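Local structure of NAD-dependent aldehyde dehydrogenase (Burkholderia multivorans, 5UJU) at residues G78-I90 with Y139-M151. The protein probably oxidises aldehydes to carboxylic acids with NAD+ as the electron acceptor. Residues are numbered along the deposited sequence; the frame is centred on the assembly and turned at random.
With EDO (1,2-ethanediol), chain E.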
loop_
_atom_site.group_PDB
_atom_site.type_symbol
_atom_site.label_atom_id
_atom_site.label_comp_id
_atom_site.label_asym_id
_atom_site.label_seq_id
_atom_site.Cartn_x
_atom_site.Cartn_y
_atom_site.Cartn_z
ATOM N N GLY A 78 -8.321 -17.948 29.271
ATOM C CA GLY A 78 -7.732 -16.731 29.798
ATOM C C GLY A 78 -6.868 -16.961 31.022
ATOM O O GLY A 78 -7.331 -17.528 32.020
ATOM N N ALA A 79 -5.611 -16.528 30.959
ATOM C CA ALA A 79 -4.684 -16.696 32.071
ATOM C C ALA A 79 -3.927 -15.412 32.340
ATOM O O ALA A 79 -2.728 -15.437 32.636
ATOM C CB ALA A 79 -3.707 -17.840 31.808
ATOM N N GLU A 80 -4.604 -14.267 32.244
ATOM C CA GLU A 80 -3.943 -12.998 32.538
ATOM C C GLU A 80 -3.549 -12.908 34.011
ATOM O O GLU A 80 -4.283 -13.352 34.898
ATOM C CB GLU A 80 -4.849 -11.817 32.203
ATOM C CG GLU A 80 -5.195 -11.638 30.742
ATOM C CD GLU A 80 -6.447 -10.773 30.588
ATOM O OE1 GLU A 80 -7.521 -11.195 31.069
ATOM O OE2 GLU A 80 -6.358 -9.668 30.020
ATOM N N ARG A 81 -2.385 -12.299 34.263
ATOM C CA ARG A 81 -1.884 -12.025 35.605
ATOM C C ARG A 81 -1.496 -10.558 35.700
ATOM O O ARG A 81 -0.902 -10.008 34.773
ATOM C CB ARG A 81 -0.668 -12.902 35.934
ATOM C CG ARG A 81 -0.881 -14.378 35.644
ATOM C CD ARG A 81 -1.672 -15.056 36.758
ATOM N NE ARG A 81 -1.965 -16.457 36.451
ATOM C CZ ARG A 81 -3.177 -16.922 36.145
ATOM N NH1 ARG A 81 -4.227 -16.107 36.120
ATOM N NH2 ARG A 81 -3.344 -18.208 35.871
ATOM N N SER A 82 -1.820 -9.933 36.817
ATOM C CA SER A 82 -1.494 -8.526 37.006
ATOM C C SER A 82 -0.028 -8.366 37.407
ATOM O O SER A 82 0.412 -8.989 38.378
ATOM C CB SER A 82 -2.371 -7.930 38.089
ATOM O OG SER A 82 -1.894 -6.650 38.458
ATOM N N PRO A 83 0.752 -7.532 36.709
ATOM C CA PRO A 83 2.119 -7.258 37.187
ATOM C C PRO A 83 2.150 -6.641 38.571
ATOM O O PRO A 83 3.202 -6.665 39.221
ATOM C CB PRO A 83 2.684 -6.307 36.119
ATOM C CG PRO A 83 1.924 -6.672 34.868
ATOM C CD PRO A 83 0.517 -6.960 35.370
ATOM N N TYR A 84 1.025 -6.116 39.056
ATOM C CA TYR A 84 0.948 -5.572 40.401
ATOM C C TYR A 84 0.562 -6.613 41.445
ATOM O O TYR A 84 0.498 -6.286 42.637
ATOM C CB TYR A 84 -0.015 -4.382 40.422
ATOM C CG TYR A 84 0.575 -3.185 39.705
ATOM C CD1 TYR A 84 1.520 -2.383 40.335
ATOM C CD2 TYR A 84 0.235 -2.885 38.385
ATOM C CE1 TYR A 84 2.083 -1.295 39.691
ATOM C CE2 TYR A 84 0.800 -1.777 37.725
ATOM C CZ TYR A 84 1.732 -0.998 38.393
ATOM O OH TYR A 84 2.316 0.095 37.784
ATOM N N GLY A 85 0.350 -7.861 41.040
ATOM C CA GLY A 85 0.102 -8.920 41.993
ATOM C C GLY A 85 -1.338 -9.059 42.434
ATOM O O GLY A 85 -1.621 -9.885 43.308
ATOM N N VAL A 86 -2.253 -8.282 41.859
ATOM C CA VAL A 86 -3.677 -8.392 42.158
ATOM C C VAL A 86 -4.239 -9.616 41.444
ATOM O O VAL A 86 -3.920 -9.870 40.274
ATOM C CB VAL A 86 -4.403 -7.105 41.729
ATOM C CG1 VAL A 86 -5.920 -7.279 41.798
ATOM C CG2 VAL A 86 -3.962 -5.943 42.594
ATOM N N ALA A 87 -5.059 -10.396 42.152
ATOM C CA ALA A 87 -5.734 -11.530 41.535
ATOM C C ALA A 87 -6.752 -11.035 40.511
ATOM O O ALA A 87 -7.602 -10.201 40.823
ATOM C CB ALA A 87 -6.415 -12.381 42.606
ATOM N N LEU A 88 -6.660 -11.539 39.282
ATOM C CA LEU A 88 -7.595 -11.162 38.227
ATOM C C LEU A 88 -8.658 -12.233 38.024
ATOM O O LEU A 88 -9.855 -11.948 38.131
ATOM C CB LEU A 88 -6.844 -10.904 36.918
ATOM C CG LEU A 88 -5.815 -9.761 36.977
ATOM C CD1 LEU A 88 -5.191 -9.555 35.597
ATOM C CD2 LEU A 88 -6.438 -8.460 37.490
ATOM N N ASP A 89 -8.235 -13.462 37.724
ATOM C CA ASP A 89 -9.140 -14.579 37.471
ATOM C C ASP A 89 -10.237 -14.194 36.477
ATOM O O ASP A 89 -11.428 -14.403 36.717
ATOM C CB ASP A 89 -9.752 -15.092 38.773
ATOM C CG ASP A 89 -8.708 -15.584 39.740
ATOM O OD1 ASP A 89 -7.831 -16.356 39.312
ATOM O OD2 ASP A 89 -8.777 -15.205 40.925
ATOM N N ILE A 90 -9.834 -13.599 35.374
ATOM C CA ILE A 90 -10.760 -13.254 34.302
ATOM C C ILE A 90 -10.779 -14.385 33.288
ATOM O O ILE A 90 -9.728 -14.943 32.956
ATOM C CB ILE A 90 -10.358 -11.941 33.620
ATOM C CG1 ILE A 90 -10.243 -10.800 34.635
ATOM C CG2 ILE A 90 -11.348 -11.618 32.518
ATOM C CD1 ILE A 90 -9.457 -9.640 34.086
ATOM N N TYR A 139 -7.671 1.093 34.146
ATOM C CA TYR A 139 -7.404 0.048 35.132
ATOM C C TYR A 139 -7.116 -1.298 34.472
ATOM O O TYR A 139 -6.255 -2.053 34.941
ATOM C CB TYR A 139 -8.572 -0.064 36.115
ATOM C CG TYR A 139 -8.546 1.039 37.152
ATOM C CD1 TYR A 139 -7.545 1.073 38.114
ATOM C CD2 TYR A 139 -9.519 2.033 37.179
ATOM C CE1 TYR A 139 -7.498 2.075 39.069
ATOM C CE2 TYR A 139 -9.487 3.040 38.137
ATOM C CZ TYR A 139 -8.468 3.055 39.079
ATOM O OH TYR A 139 -8.412 4.043 40.037
ATOM N N SER A 140 -7.808 -1.616 33.379
ATOM C CA SER A 140 -7.543 -2.891 32.721
ATOM C C SER A 140 -6.155 -2.925 32.095
ATOM O O SER A 140 -5.528 -3.988 32.039
ATOM C CB SER A 140 -8.604 -3.173 31.656
ATOM O OG SER A 140 -8.443 -2.351 30.510
ATOM N N VAL A 141 -5.672 -1.781 31.606
ATOM C CA VAL A 141 -4.319 -1.704 31.062
ATOM C C VAL A 141 -3.287 -1.803 32.185
ATOM O O VAL A 141 -2.290 -2.533 32.073
ATOM C CB VAL A 141 -4.174 -0.410 30.234
ATOM C CG1 VAL A 141 -2.692 -0.046 29.986
ATOM C CG2 VAL A 141 -4.948 -0.557 28.905
ATOM N N MET A 142 -3.533 -1.096 33.291
ATOM C CA MET A 142 -2.627 -1.125 34.433
ATOM C C MET A 142 -2.403 -2.550 34.918
ATOM O O MET A 142 -1.260 -2.975 35.114
ATOM C CB MET A 142 -3.191 -0.252 35.558
ATOM C CG MET A 142 -2.384 -0.268 36.853
ATOM S SD MET A 142 -3.080 0.806 38.126
ATOM C CE MET A 142 -2.038 0.355 39.513
ATOM N N HIS A 143 -3.479 -3.322 35.078
ATOM C CA HIS A 143 -3.353 -4.653 35.651
ATOM C C HIS A 143 -3.181 -5.743 34.608
ATOM O O HIS A 143 -3.310 -6.924 34.937
ATOM C CB HIS A 143 -4.533 -4.942 36.579
ATOM C CG HIS A 143 -4.484 -4.127 37.831
ATOM N ND1 HIS A 143 -3.554 -4.356 38.823
ATOM C CD2 HIS A 143 -5.190 -3.039 38.222
ATOM C CE1 HIS A 143 -3.720 -3.474 39.791
ATOM N NE2 HIS A 143 -4.704 -2.660 39.450
ATOM N N THR A 144 -2.848 -5.385 33.376
ATOM C CA THR A 144 -2.305 -6.388 32.470
ATOM C C THR A 144 -0.906 -6.045 31.998
ATOM O O THR A 144 -0.046 -6.925 31.961
ATOM C CB THR A 144 -3.210 -6.602 31.234
ATOM O OG1 THR A 144 -3.488 -5.348 30.600
ATOM C CG2 THR A 144 -4.504 -7.255 31.645
ATOM N N THR A 145 -0.656 -4.782 31.654
ATOM C CA THR A 145 0.633 -4.366 31.113
ATOM C C THR A 145 1.627 -3.944 32.182
ATOM O O THR A 145 2.831 -3.937 31.913
ATOM C CB THR A 145 0.455 -3.195 30.143
ATOM O OG1 THR A 145 0.110 -2.012 30.883
ATOM C CG2 THR A 145 -0.648 -3.506 29.139
ATOM N N GLY A 146 1.157 -3.564 33.364
ATOM C CA GLY A 146 2.023 -3.057 34.407
ATOM C C GLY A 146 2.283 -1.569 34.352
ATOM O O GLY A 146 3.064 -1.060 35.175
ATOM N N GLN A 147 1.674 -0.855 33.404
ATOM C CA GLN A 147 1.830 0.591 33.357
ATOM C C GLN A 147 1.254 1.232 34.613
ATOM O O GLN A 147 0.191 0.835 35.101
ATOM C CB GLN A 147 1.149 1.166 32.108
ATOM C CG GLN A 147 1.972 0.976 30.850
ATOM C CD GLN A 147 1.230 1.304 29.573
ATOM O OE1 GLN A 147 0.162 1.912 29.588
ATOM N NE2 GLN A 147 1.813 0.924 28.450
ATOM N N ALA A 148 1.978 2.213 35.148
ATOM C CA ALA A 148 1.454 3.026 36.237
ATOM C C ALA A 148 0.185 3.741 35.781
ATOM O O ALA A 148 -0.036 3.968 34.589
ATOM C CB ALA A 148 2.495 4.049 36.711
ATOM N N PHE A 149 -0.659 4.097 36.747
ATOM C CA PHE A 149 -2.027 4.483 36.398
ATOM C C PHE A 149 -2.063 5.642 35.403
ATOM O O PHE A 149 -2.825 5.611 34.428
ATOM C CB PHE A 149 -2.840 4.838 37.638
ATOM C CG PHE A 149 -4.260 5.242 37.300
ATOM C CD1 PHE A 149 -4.646 6.575 37.318
ATOM C CD2 PHE A 149 -5.180 4.287 36.912
ATOM C CE1 PHE A 149 -5.944 6.942 36.987
ATOM C CE2 PHE A 149 -6.479 4.648 36.569
ATOM C CZ PHE A 149 -6.859 5.979 36.614
ATOM N N MET A 150 -1.272 6.688 35.644
ATOM C CA MET A 150 -1.348 7.859 34.772
ATOM C C MET A 150 -1.012 7.502 33.328
ATOM O O MET A 150 -1.711 7.932 32.400
ATOM C CB MET A 150 -0.433 8.969 35.280
ATOM C CG MET A 150 -0.537 10.270 34.491
ATOM S SD MET A 150 -2.161 11.073 34.581
ATOM C CE MET A 150 -2.358 11.300 36.351
ATOM N N MET A 151 0.044 6.709 33.111
ATOM C CA MET A 151 0.350 6.274 31.750
ATOM C C MET A 151 -0.702 5.299 31.227
ATOM O O MET A 151 -1.053 5.323 30.041
ATOM C CB MET A 151 1.732 5.627 31.693
ATOM C CG MET A 151 2.033 5.032 30.318
ATOM S SD MET A 151 3.679 4.291 30.182
ATOM C CE MET A 151 4.683 5.767 30.262
HETATM C C1 EDO E . -11.841 -11.802 42.095
HETATM O O1 EDO E . -10.775 -11.100 42.750
HETATM C C2 EDO E . -11.557 -13.292 42.221
HETATM O O2 EDO E . -10.139 -13.482 42.136
#
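A type I beta turn, Ser82 to Gly85, lies against the C-terminal end of helix 134-145 in this aldehyde dehydrogenase-family fold, Ser82 meeting His143. Ser82 OG comes in at the edge of the imidazole, in its plane, and shares a 2.9 Å hydrogen bond with His143 ND1. Ser82 turns OG away from its own N (chi1 169°) and back beside its carbonyl carbon, where it also accepts from Tyr84 N, an ST turn: one hydroxyl ties the turn to itself and the helix. Phe58 of helix 50-60 also meets the His143 ring, nearly parallel to it. Tyr84 points an edge at the His143 face in an offset edge-to-face pair, planes at 74°. Met142, fully extended, crosses the tyrosine at about a right angle and sets CE over one ring face, 4.0 Å from the Tyr84 ring centroid. Pro83 packs where the helix ends: its CG is 3.5 Å from the N of Gly146, whose positive phi takes the chain out of the helix. Across the imidazole plane from the Tyr84 ring, Val86 CG2 comes obliquely to 3.7 Å from His143 CE1. The phenol oxygen extends past the helix end, Tyr84 OH 2.9 Å from Gly146 O.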